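Local coordinates for lectin (Pleurotus ostreatus, PDB 6T0Q), which binds calcium and N-acetyl-D-galactosamine and probably recognises galactose-type sugars more widely, as a mushroom lectin built from carbohydrate-binding-module-like beta domains, at residues Thr52-Arg56 with Lys150-Pro156; Gly64-Val68 with Leu105-Asn110; Arg96-Phe102 with Pro187-Leu193. All blocks are in the same frame, centred on the assembly; numbering follows the deposited sequence.

Contact 1. Residues Thr52-Arg56 with Lys150-Pro156; sequences TRPFR and KTLRAAP
Arg56 and Lys150 form an antiparallel hydrogen-bonded pair at the margin of a beta sheet in the N-terminal, module-like beta domain, where the short, weakly bonded strand about 150-151 meets strand 51-60. Arg56 N donates to Lys150 O at 2.9 Å, and Lys150 N returns to Arg56 O at 2.8 Å. Beyond the backbone the two side chains lead away: Arg56 makes a salt bridge with Asp167 and also binds the carbonyls of Phe160 and Leu162, while Lys150 NZ reaches those of Trp170 and Asp167.

One residue further on, a side chain takes over from the backbone pair. Thr151 OG1 donates to Pro54 O over 2.6 Å, nearly along the C=O axis. With its hydroxyl anti to the backbone N (chi1 -172°), Thr151 also brings OG1 over one face of the Phe55 ring, 3.3 Å from Phe55 CE1; the two side chains lie side by side and point the same way.

The rest of 150-156 is a loop that wraps the proline. Pro54 CG packs on Leu152 CB at 3.9 Å, the side chains crossing at about a right angle, and Pro54 CB meets Pro156 CB. Thr52 CG2 rests on Pro156 CD at 3.7 Å.

Arg53, whose NH2 is salt-bridged to Glu40, bends at chi2 (-66°) and lays one guanidinium face, off centre, over the peptide joining Arg153 and Ala154. Arg53 NH1 meanwhile bonds back to Thr52 O at 3.0 Å, from above the plane of that carbonyl.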
loop_
_atom_site.group_PDB
_atom_site.type_symbol
_atom_site.label_atom_id
_atom_site.label_comp_id
_atom_site.label_asym_id
_atom_site.label_seq_id
_atom_site.Cartn_x
_atom_site.Cartn_y
_atom_site.Cartn_z
ATOM N N THR A 52 -39.344 -19.972 3.456
ATOM C CA THR A 52 -38.217 -19.254 2.878
ATOM C C THR A 52 -38.228 -19.495 1.373
ATOM O O THR A 52 -38.465 -20.620 0.921
ATOM C CB THR A 52 -36.894 -19.727 3.501
ATOM O OG1 THR A 52 -36.960 -19.550 4.923
ATOM C CG2 THR A 52 -35.710 -18.935 2.945
ATOM N N ARG A 53 -37.993 -18.440 0.591
ATOM C CA ARG A 53 -38.126 -18.546 -0.862
ATOM C C ARG A 53 -36.987 -17.822 -1.569
ATOM O O ARG A 53 -36.556 -16.754 -1.106
ATOM C CB ARG A 53 -39.481 -17.960 -1.317
ATOM C CG ARG A 53 -40.698 -18.736 -0.788
ATOM C CD ARG A 53 -40.720 -20.140 -1.394
ATOM N NE ARG A 53 -41.923 -20.908 -1.060
ATOM C CZ ARG A 53 -41.940 -21.939 -0.218
ATOM N NH1 ARG A 53 -40.825 -22.321 0.393
ATOM N NH2 ARG A 53 -43.072 -22.588 0.012
ATOM N N PRO A 54 -36.479 -18.372 -2.675
ATOM C CA PRO A 54 -35.397 -17.720 -3.419
ATOM C C PRO A 54 -35.893 -16.766 -4.494
ATOM O O PRO A 54 -36.949 -16.959 -5.098
ATOM C CB PRO A 54 -34.676 -18.904 -4.079
ATOM C CG PRO A 54 -35.803 -19.845 -4.406
ATOM C CD PRO A 54 -36.814 -19.692 -3.251
ATOM N N PHE A 55 -35.082 -15.737 -4.745
ATOM C CA PHE A 55 -35.331 -14.760 -5.803
ATOM C C PHE A 55 -34.002 -14.420 -6.462
ATOM O O PHE A 55 -33.015 -14.171 -5.763
ATOM C CB PHE A 55 -36.010 -13.499 -5.239
ATOM C CG PHE A 55 -37.304 -13.802 -4.536
ATOM C CD1 PHE A 55 -38.494 -13.873 -5.253
ATOM C CD2 PHE A 55 -37.319 -14.089 -3.182
ATOM C CE1 PHE A 55 -39.691 -14.203 -4.621
ATOM C CE2 PHE A 55 -38.513 -14.405 -2.528
ATOM C CZ PHE A 55 -39.702 -14.474 -3.254
ATOM N N ARG A 56 -33.980 -14.417 -7.796
ATOM C CA ARG A 56 -32.754 -14.264 -8.572
ATOM C C ARG A 56 -33.012 -13.389 -9.783
ATOM O O ARG A 56 -34.067 -13.482 -10.415
ATOM C CB ARG A 56 -32.224 -15.598 -9.118
ATOM C CG ARG A 56 -31.371 -16.410 -8.208
ATOM C CD ARG A 56 -31.067 -17.748 -8.889
ATOM N NE ARG A 56 -30.448 -17.599 -10.211
ATOM C CZ ARG A 56 -29.218 -18.019 -10.509
ATOM N NH1 ARG A 56 -28.475 -18.597 -9.576
ATOM N NH2 ARG A 56 -28.729 -17.864 -11.739
ATOM N N LYS A 150 -36.692 -14.324 -11.066
ATOM C CA LYS A 150 -37.088 -15.722 -10.974
ATOM C C LYS A 150 -37.213 -16.141 -9.513
ATOM O O LYS A 150 -36.520 -15.618 -8.638
ATOM C CB LYS A 150 -36.077 -16.628 -11.691
ATOM C CG LYS A 150 -36.043 -16.451 -13.222
ATOM C CD LYS A 150 -37.452 -16.477 -13.809
ATOM C CE LYS A 150 -37.439 -16.715 -15.334
ATOM N NZ LYS A 150 -36.928 -18.073 -15.717
ATOM N N THR A 151 -38.103 -17.099 -9.257
ATOM C CA THR A 151 -38.298 -17.622 -7.913
ATOM C C THR A 151 -38.601 -19.114 -8.000
ATOM O O THR A 151 -38.599 -19.706 -9.086
ATOM C CB THR A 151 -39.420 -16.864 -7.182
ATOM O OG1 THR A 151 -39.457 -17.264 -5.806
ATOM C CG2 THR A 151 -40.768 -17.156 -7.809
ATOM N N LEU A 152 -38.855 -19.726 -6.842
ATOM C CA LEU A 152 -39.355 -21.096 -6.774
ATOM C C LEU A 152 -40.409 -21.184 -5.684
ATOM O O LEU A 152 -40.339 -20.472 -4.683
ATOM C CB LEU A 152 -38.251 -22.119 -6.460
ATOM C CG LEU A 152 -37.142 -22.430 -7.460
ATOM C CD1 LEU A 152 -36.170 -23.398 -6.807
ATOM C CD2 LEU A 152 -37.701 -23.021 -8.739
ATOM N N ARG A 153 -41.377 -22.076 -5.873
ATOM C CA ARG A 153 -42.350 -22.373 -4.822
ATOM C C ARG A 153 -41.821 -23.438 -3.874
ATOM O O ARG A 153 -42.477 -24.446 -3.623
ATOM C CB ARG A 153 -43.675 -22.815 -5.433
ATOM C CG ARG A 153 -44.329 -21.798 -6.334
ATOM C CD ARG A 153 -45.726 -22.258 -6.737
ATOM N NE ARG A 153 -46.424 -21.249 -7.518
ATOM C CZ ARG A 153 -47.732 -21.023 -7.439
ATOM N NH1 ARG A 153 -48.483 -21.732 -6.607
ATOM N NH2 ARG A 153 -48.285 -20.087 -8.191
ATOM N N ALA A 154 -40.624 -23.217 -3.342
ATOM C CA ALA A 154 -39.937 -24.198 -2.514
ATOM C C ALA A 154 -38.782 -23.489 -1.827
ATOM O O ALA A 154 -38.404 -22.376 -2.206
ATOM C CB ALA A 154 -39.447 -25.390 -3.351
ATOM N N ALA A 155 -38.234 -24.133 -0.798
ATOM C CA ALA A 155 -37.092 -23.570 -0.100
ATOM C C ALA A 155 -35.943 -23.337 -1.083
ATOM O O ALA A 155 -35.838 -24.028 -2.099
ATOM C CB ALA A 155 -36.640 -24.500 1.025
ATOM N N PRO A 156 -35.084 -22.354 -0.824
ATOM C CA PRO A 156 -33.965 -22.087 -1.739
ATOM C C PRO A 156 -33.080 -23.313 -1.881
ATOM O O PRO A 156 -32.597 -23.853 -0.875
ATOM C CB PRO A 156 -33.213 -20.940 -1.050
ATOM C CG PRO A 156 -34.252 -20.276 -0.193
ATOM C CD PRO A 156 -35.126 -21.400 0.294
#

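Contact 2. Residues Gly64-Val68 with Leu105-Asn110; sequences GKCSV and LQPTWN. With NAG (2-acetamido-2-deoxy-beta-D-glucopyranose), chain E.
Ser67 grips the 105-110 turn with two donors. Its backbone N bonds to Pro107 O at 2.9 Å, while its hydroxyl OG donates to Gln106 O at a modelled 2.5 Å, so short that the exact length is doubtful. The hydroxyl reaches that carbonyl because chi1 of 45° sets OG between the backbone N and the carbonyl carbon. One residue further on, Leu105 N bonds to Val68 O at 3.0 Å.

Asn110 holds Gln106 as well. Asn110 OD1 accepts Gln106 N at 2.7 Å, in the amide plane on a lone pair, and Asn110 ND2 returns a bond to Gln106 O at 3.0 Å. The Asn110 amide thus closes a ring with both polar backbone atoms of Gln106, whose carbonyl is gripped by two donors; Asn85 adds a further bond to Asn110 OD1. Two waters lie within bonding distance of both segments' backbone, one near Ser67 O and Leu105 O, the other near Val68 O and Leu105 O.

Packing around this polar centre is light. Cys66 SG, in a disulfide with Cys16, lies 3.8 Å from Pro107 CB, and Leu105 CD1 approaches Ser67 CB at 4.1 Å. Trp109 turns away, and N2 of an N-acetylglucosamine lies over one face of its indole, 3.5 Å from Trp109 CE3, with C3 of the sugar near the five-membered ring, consistent with a glycan linked to nearby Asn58.

The contact ties together the two sheets of the domain: strand 67-76 continues between 98-104 and 126-135, with Val133 and Phe135 packed on Ser67, whereas strand 109-118 enters the other sheet between 51-60 and 79-84.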
loop_
_atom_site.group_PDB
_atom_site.type_symbol
_atom_site.label_atom_id
_atom_site.label_comp_id
_atom_site.label_asym_id
_atom_site.label_seq_id
_atom_site.Cartn_x
_atom_site.Cartn_y
_atom_site.Cartn_z
ATOM N N GLY A 64 -21.759 -0.728 -24.267
ATOM C CA GLY A 64 -20.936 0.457 -24.345
ATOM C C GLY A 64 -20.334 0.925 -23.034
ATOM O O GLY A 64 -19.527 1.861 -23.049
ATOM N N LYS A 65 -20.694 0.316 -21.906
ATOM C CA LYS A 65 -20.145 0.748 -20.625
ATOM C C LYS A 65 -20.056 -0.433 -19.672
ATOM O O LYS A 65 -20.676 -1.482 -19.879
ATOM C CB LYS A 65 -20.985 1.863 -19.995
ATOM C CG LYS A 65 -22.465 1.563 -19.961
ATOM C CD LYS A 65 -23.194 2.615 -19.167
ATOM C CE LYS A 65 -24.239 3.333 -19.978
ATOM N NZ LYS A 65 -25.217 3.980 -19.063
ATOM N N CYS A 66 -19.276 -0.236 -18.613
ATOM C CA CYS A 66 -19.030 -1.248 -17.599
ATOM C C CYS A 66 -19.650 -0.807 -16.284
ATOM O O CYS A 66 -19.528 0.358 -15.893
ATOM C CB CYS A 66 -17.528 -1.471 -17.380
ATOM S SG CYS A 66 -16.635 -2.259 -18.747
ATOM N N SER A 67 -20.289 -1.739 -15.594
ATOM C CA SER A 67 -20.754 -1.461 -14.248
ATOM C C SER A 67 -19.573 -1.517 -13.287
ATOM O O SER A 67 -18.636 -2.305 -13.470
ATOM C CB SER A 67 -21.834 -2.454 -13.836
ATOM O OG SER A 67 -21.470 -3.770 -14.188
ATOM N N VAL A 68 -19.608 -0.656 -12.279
ATOM C CA VAL A 68 -18.517 -0.507 -11.324
ATOM C C VAL A 68 -18.950 -0.915 -9.917
ATOM O O VAL A 68 -18.309 -1.747 -9.275
ATOM C CB VAL A 68 -17.974 0.938 -11.338
ATOM C CG1 VAL A 68 -16.893 1.119 -10.261
ATOM C CG2 VAL A 68 -17.441 1.292 -12.722
ATOM N N LEU A 105 -19.095 -4.445 -8.374
ATOM C CA LEU A 105 -19.806 -5.208 -9.393
ATOM C C LEU A 105 -18.840 -5.736 -10.444
ATOM O O LEU A 105 -17.744 -5.203 -10.635
ATOM C CB LEU A 105 -20.880 -4.353 -10.081
ATOM C CG LEU A 105 -22.018 -3.895 -9.167
ATOM C CD1 LEU A 105 -23.011 -3.065 -9.980
ATOM C CD2 LEU A 105 -22.702 -5.107 -8.531
ATOM N N GLN A 106 -19.276 -6.791 -11.132
ATOM C CA GLN A 106 -18.615 -7.229 -12.349
ATOM C C GLN A 106 -18.943 -6.269 -13.491
ATOM O O GLN A 106 -19.997 -5.628 -13.490
ATOM C CB GLN A 106 -19.050 -8.649 -12.712
ATOM C CG GLN A 106 -18.572 -9.701 -11.714
ATOM C CD GLN A 106 -19.323 -11.011 -11.837
ATOM O OE1 GLN A 106 -20.252 -11.144 -12.643
ATOM N NE2 GLN A 106 -18.931 -11.983 -11.035
ATOM N N PRO A 107 -18.058 -6.154 -14.484
ATOM C CA PRO A 107 -18.251 -5.117 -15.514
ATOM C C PRO A 107 -19.449 -5.323 -16.438
ATOM O O PRO A 107 -20.063 -4.324 -16.837
ATOM C CB PRO A 107 -16.929 -5.155 -16.296
ATOM C CG PRO A 107 -16.314 -6.482 -15.958
ATOM C CD PRO A 107 -16.715 -6.752 -14.549
ATOM N N THR A 108 -19.814 -6.551 -16.817
ATOM C CA THR A 108 -20.821 -6.697 -17.868
ATOM C C THR A 108 -22.131 -7.356 -17.437
ATOM O O THR A 108 -23.163 -7.124 -18.086
ATOM C CB THR A 108 -20.247 -7.485 -19.059
ATOM O OG1 THR A 108 -19.924 -8.816 -18.646
ATOM C CG2 THR A 108 -18.990 -6.803 -19.586
ATOM N N TRP A 109 -22.125 -8.193 -16.405
ATOM C CA TRP A 109 -23.360 -8.773 -15.890
ATOM C C TRP A 109 -23.175 -9.047 -14.407
ATOM O O TRP A 109 -22.052 -9.263 -13.944
ATOM C CB TRP A 109 -23.761 -10.069 -16.625
ATOM C CG TRP A 109 -22.756 -11.204 -16.506
ATOM C CD1 TRP A 109 -21.787 -11.534 -17.415
ATOM C CD2 TRP A 109 -22.642 -12.164 -15.440
ATOM N NE1 TRP A 109 -21.071 -12.619 -16.973
ATOM C CE2 TRP A 109 -21.574 -13.028 -15.766
ATOM C CE3 TRP A 109 -23.330 -12.367 -14.236
ATOM C CZ2 TRP A 109 -21.174 -14.081 -14.934
ATOM C CZ3 TRP A 109 -22.928 -13.415 -13.403
ATOM C CH2 TRP A 109 -21.861 -14.261 -13.762
ATOM N N ASN A 110 -24.284 -9.035 -13.664
ATOM C CA ASN A 110 -24.229 -9.280 -12.227
ATOM C C ASN A 110 -25.453 -10.067 -11.783
ATOM O O ASN A 110 -26.584 -9.732 -12.154
ATOM C CB ASN A 110 -24.120 -7.963 -11.450
ATOM C CG ASN A 110 -22.788 -7.278 -11.676
ATOM O OD1 ASN A 110 -21.788 -7.644 -11.064
ATOM N ND2 ASN A 110 -22.760 -6.300 -12.579
HETATM C C1 NAG E . -25.887 -13.316 -17.381
HETATM C C2 NAG E . -25.195 -14.678 -17.303
HETATM C C3 NAG E . -23.895 -14.673 -18.113
HETATM C C4 NAG E . -24.136 -14.208 -19.545
HETATM C C5 NAG E . -24.870 -12.865 -19.524
HETATM C C6 NAG E . -25.256 -12.371 -20.899
HETATM C C7 NAG E . -25.679 -15.939 -15.258
HETATM C C8 NAG E . -25.286 -16.198 -13.831
HETATM N N2 NAG E . -24.937 -15.047 -15.920
HETATM O O3 NAG E . -23.357 -15.989 -18.097
HETATM O O5 NAG E . -26.088 -12.958 -18.759
HETATM O O6 NAG E . -26.410 -13.047 -21.377
HETATM O O7 NAG E . -26.633 -16.502 -15.782
HETATM O O HOH W 1 -16.431 -3.544 -12.880
HETATM O O HOH W 2 -15.928 -2.910 -10.192
#

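Contact 3. Residues Arg96-Phe102 with Pro187-Leu193; sequences RQGQALF and PVLPPVL. With NAG (2-acetamido-2-deoxy-beta-D-glucopyranose), chain C.
Gln97 and Val188 make a single backbone bridge near the corner that precedes edge strand 98-104, where the proline-rich connection between the two beta domains passes by. Val188 N donates to Arg96 O at 3.0 Å, and Gly98 N donates to Val188 O at 2.9 Å, so that Val188 is held through both its polar backbone atoms. The Gln97 side chain, with CG anti to the backbone N (chi1 179°) and extended beyond it, slants across Val188: Gln97 CB touches Val188 CG2 at 3.6 Å. Its OE1 takes a water, 2.6 Å away, that also binds Leu189 O and so links the amide to the connection a second time.

Residues 187-191 keep the extended backbone angles of a polyproline-II-like segment, running in the same general direction as the strand, their end-to-end lines 40° apart. Further along, contact passes from backbone bonds to packing. The Pro190 ring sits over the strand backbone, with Pro190 CG 3.2 Å from Gly98 O and against Ala100 CB.

At the far end the Phe102 ring meets the connection edge-on at Val192 O, 3.3 Å from Phe102 CZ, while Leu193 CD2 comes in obliquely at CE1; Thr233 of strand 229-239 and Leu293 of strand 287-296 also pack on this ring, which is thereby wedged between the domains. The strand is also part of a glycan pocket: the acetyl methyl C8 of an N-acetylglucosamine touches the same ring's edge at CD1, and Phe102 N donates to O7 of that sugar at 3.1 Å.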
loop_
_atom_site.group_PDB
_atom_site.type_symbol
_atom_site.label_atom_id
_atom_site.label_comp_id
_atom_site.label_asym_id
_atom_site.label_seq_id
_atom_site.Cartn_x
_atom_site.Cartn_y
_atom_site.Cartn_z
ATOM N N ARG A 96 -40.752 -1.297 7.361
ATOM C CA ARG A 96 -40.969 0.105 7.685
ATOM C C ARG A 96 -39.795 0.965 7.235
ATOM O O ARG A 96 -39.988 2.125 6.856
ATOM C CB ARG A 96 -41.212 0.272 9.191
ATOM C CG ARG A 96 -42.433 -0.506 9.745
ATOM C CD ARG A 96 -43.790 -0.027 9.194
ATOM N NE ARG A 96 -44.916 -0.717 9.839
ATOM C CZ ARG A 96 -46.198 -0.592 9.490
ATOM N NH1 ARG A 96 -46.554 0.203 8.483
ATOM N NH2 ARG A 96 -47.131 -1.275 10.150
ATOM N N GLN A 97 -38.580 0.415 7.255
ATOM C CA GLN A 97 -37.391 1.143 6.831
ATOM C C GLN A 97 -36.500 0.222 6.008
ATOM O O GLN A 97 -36.254 -0.921 6.401
ATOM C CB GLN A 97 -36.610 1.679 8.042
ATOM C CG GLN A 97 -35.343 2.438 7.664
ATOM C CD GLN A 97 -34.572 2.929 8.877
ATOM O OE1 GLN A 97 -34.497 4.129 9.136
ATOM N NE2 GLN A 97 -33.989 1.999 9.617
ATOM N N GLY A 98 -36.002 0.721 4.886
ATOM C CA GLY A 98 -35.104 -0.071 4.069
ATOM C C GLY A 98 -33.736 -0.218 4.719
ATOM O O GLY A 98 -33.384 0.478 5.674
ATOM N N GLN A 99 -32.962 -1.162 4.186
ATOM C CA GLN A 99 -31.587 -1.415 4.602
ATOM C C GLN A 99 -30.635 -1.025 3.477
ATOM O O GLN A 99 -30.816 -1.457 2.338
ATOM C CB GLN A 99 -31.387 -2.890 4.945
ATOM C CG GLN A 99 -29.937 -3.265 5.273
ATOM C CD GLN A 99 -29.803 -4.737 5.592
ATOM O OE1 GLN A 99 -30.237 -5.584 4.817
ATOM N NE2 GLN A 99 -29.232 -5.053 6.747
ATOM N N ALA A 100 -29.613 -0.234 3.798
ATOM C CA ALA A 100 -28.626 0.191 2.807
ATOM C C ALA A 100 -27.486 -0.818 2.711
ATOM O O ALA A 100 -26.941 -1.242 3.732
ATOM C CB ALA A 100 -28.058 1.563 3.169
ATOM N N LEU A 101 -27.108 -1.177 1.483
ATOM C CA LEU A 101 -25.973 -2.059 1.231
ATOM C C LEU A 101 -25.172 -1.498 0.061
ATOM O O LEU A 101 -25.739 -0.899 -0.854
ATOM C CB LEU A 101 -26.438 -3.494 0.917
ATOM C CG LEU A 101 -27.295 -4.230 1.962
ATOM C CD1 LEU A 101 -27.800 -5.544 1.388
ATOM C CD2 LEU A 101 -26.494 -4.500 3.253
ATOM N N PHE A 102 -23.848 -1.707 0.084
ATOM C CA PHE A 102 -22.954 -1.231 -0.974
ATOM C C PHE A 102 -22.079 -2.385 -1.444
ATOM O O PHE A 102 -21.643 -3.198 -0.624
ATOM C CB PHE A 102 -22.055 -0.077 -0.483
ATOM C CG PHE A 102 -22.816 1.091 0.092
ATOM C CD1 PHE A 102 -23.160 1.118 1.431
ATOM C CD2 PHE A 102 -23.178 2.161 -0.713
ATOM C CE1 PHE A 102 -23.866 2.191 1.968
ATOM C CE2 PHE A 102 -23.881 3.248 -0.187
ATOM C CZ PHE A 102 -24.225 3.261 1.151
ATOM N N PRO A 187 -41.690 2.140 2.301
ATOM C CA PRO A 187 -40.608 2.094 3.294
ATOM C C PRO A 187 -39.802 3.386 3.286
ATOM O O PRO A 187 -39.544 3.973 2.233
ATOM C CB PRO A 187 -39.756 0.899 2.846
ATOM C CG PRO A 187 -40.685 0.055 2.002
ATOM C CD PRO A 187 -41.562 1.065 1.299
ATOM N N VAL A 188 -39.413 3.838 4.480
ATOM C CA VAL A 188 -38.567 5.022 4.577
ATOM C C VAL A 188 -37.132 4.618 4.270
ATOM O O VAL A 188 -36.689 3.510 4.605
ATOM C CB VAL A 188 -38.683 5.689 5.962
ATOM C CG1 VAL A 188 -40.156 5.904 6.344
ATOM C CG2 VAL A 188 -37.974 4.881 7.012
ATOM N N LEU A 189 -36.412 5.497 3.597
ATOM C CA LEU A 189 -35.028 5.210 3.271
ATOM C C LEU A 189 -34.172 5.361 4.527
ATOM O O LEU A 189 -34.373 6.300 5.297
ATOM C CB LEU A 189 -34.546 6.160 2.174
ATOM C CG LEU A 189 -35.267 6.049 0.824
ATOM C CD1 LEU A 189 -34.859 7.178 -0.129
ATOM C CD2 LEU A 189 -34.995 4.686 0.179
ATOM N N PRO A 190 -33.235 4.451 4.774
ATOM C CA PRO A 190 -32.302 4.633 5.890
ATOM C C PRO A 190 -31.309 5.732 5.562
ATOM O O PRO A 190 -31.208 6.152 4.399
ATOM C CB PRO A 190 -31.600 3.271 5.979
ATOM C CG PRO A 190 -31.545 2.830 4.551
ATOM C CD PRO A 190 -32.856 3.305 3.928
ATOM N N PRO A 191 -30.539 6.208 6.541
ATOM C CA PRO A 191 -29.428 7.111 6.215
ATOM C C PRO A 191 -28.420 6.406 5.318
ATOM O O PRO A 191 -28.280 5.182 5.362
ATOM C CB PRO A 191 -28.823 7.444 7.589
ATOM C CG PRO A 191 -29.230 6.295 8.468
ATOM C CD PRO A 191 -30.609 5.920 7.988
ATOM N N VAL A 192 -27.718 7.188 4.486
ATOM C CA VAL A 192 -26.747 6.589 3.568
ATOM C C VAL A 192 -25.689 5.803 4.340
ATOM O O VAL A 192 -25.321 4.686 3.954
ATOM C CB VAL A 192 -26.110 7.658 2.658
ATOM C CG1 VAL A 192 -25.491 8.828 3.485
ATOM C CG2 VAL A 192 -25.068 7.018 1.766
ATOM N N LEU A 193 -25.206 6.364 5.448
ATOM C CA LEU A 193 -24.249 5.751 6.362
ATOM C C LEU A 193 -24.592 6.203 7.772
ATOM O O LEU A 193 -25.157 7.289 7.954
ATOM C CB LEU A 193 -22.795 6.157 6.051
ATOM C CG LEU A 193 -22.179 5.606 4.762
ATOM C CD1 LEU A 193 -20.847 6.310 4.472
ATOM C CD2 LEU A 193 -21.979 4.097 4.888
HETATM C C1 NAG C . -20.164 -5.196 4.496
HETATM C C2 NAG C . -21.693 -5.069 4.411
HETATM C C3 NAG C . -22.369 -5.825 5.577
HETATM C C4 NAG C . -21.810 -7.234 5.761
HETATM C C5 NAG C . -20.284 -7.205 5.790
HETATM C C6 NAG C . -19.663 -8.587 5.812
HETATM C C7 NAG C . -22.703 -3.027 3.434
HETATM C C8 NAG C . -23.064 -1.595 3.693
HETATM N N2 NAG C . -22.089 -3.668 4.440
HETATM O O3 NAG C . -23.772 -5.910 5.351
HETATM O O4 NAG C . -22.355 -7.932 6.819
HETATM O O5 NAG C . -19.803 -6.562 4.602
HETATM O O6 NAG C . -20.027 -9.343 4.664
HETATM O O7 NAG C . -22.952 -3.568 2.376
HETATM O O HOH W 3 -34.608 6.507 8.019
#

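How the contacts relate
All three contacts involve the N-terminal domain and are partly buried. Their centres lie at different distances from the centre of the chain: about 9 Å for contact 3, where one domain meets the other, about 18 Å for contact 2 and about 26 Å for contact 1. Burial follows another order, since contact 2 has no exposed touching residue whereas contacts 1 and 3 have exposed rims. Contacts 1 and 2 reach the same sheet through the neighbouring strands 51-60 and 109-118, and contacts 2 and 3 share the other through 67-76 and 98-104. One antiparallel backbone pair, a threonine hydroxyl bond and proline packing characterise contact 1, a web of serine and asparagine bonds contact 2, and proline and aromatic packing beside a single bridge contact 3.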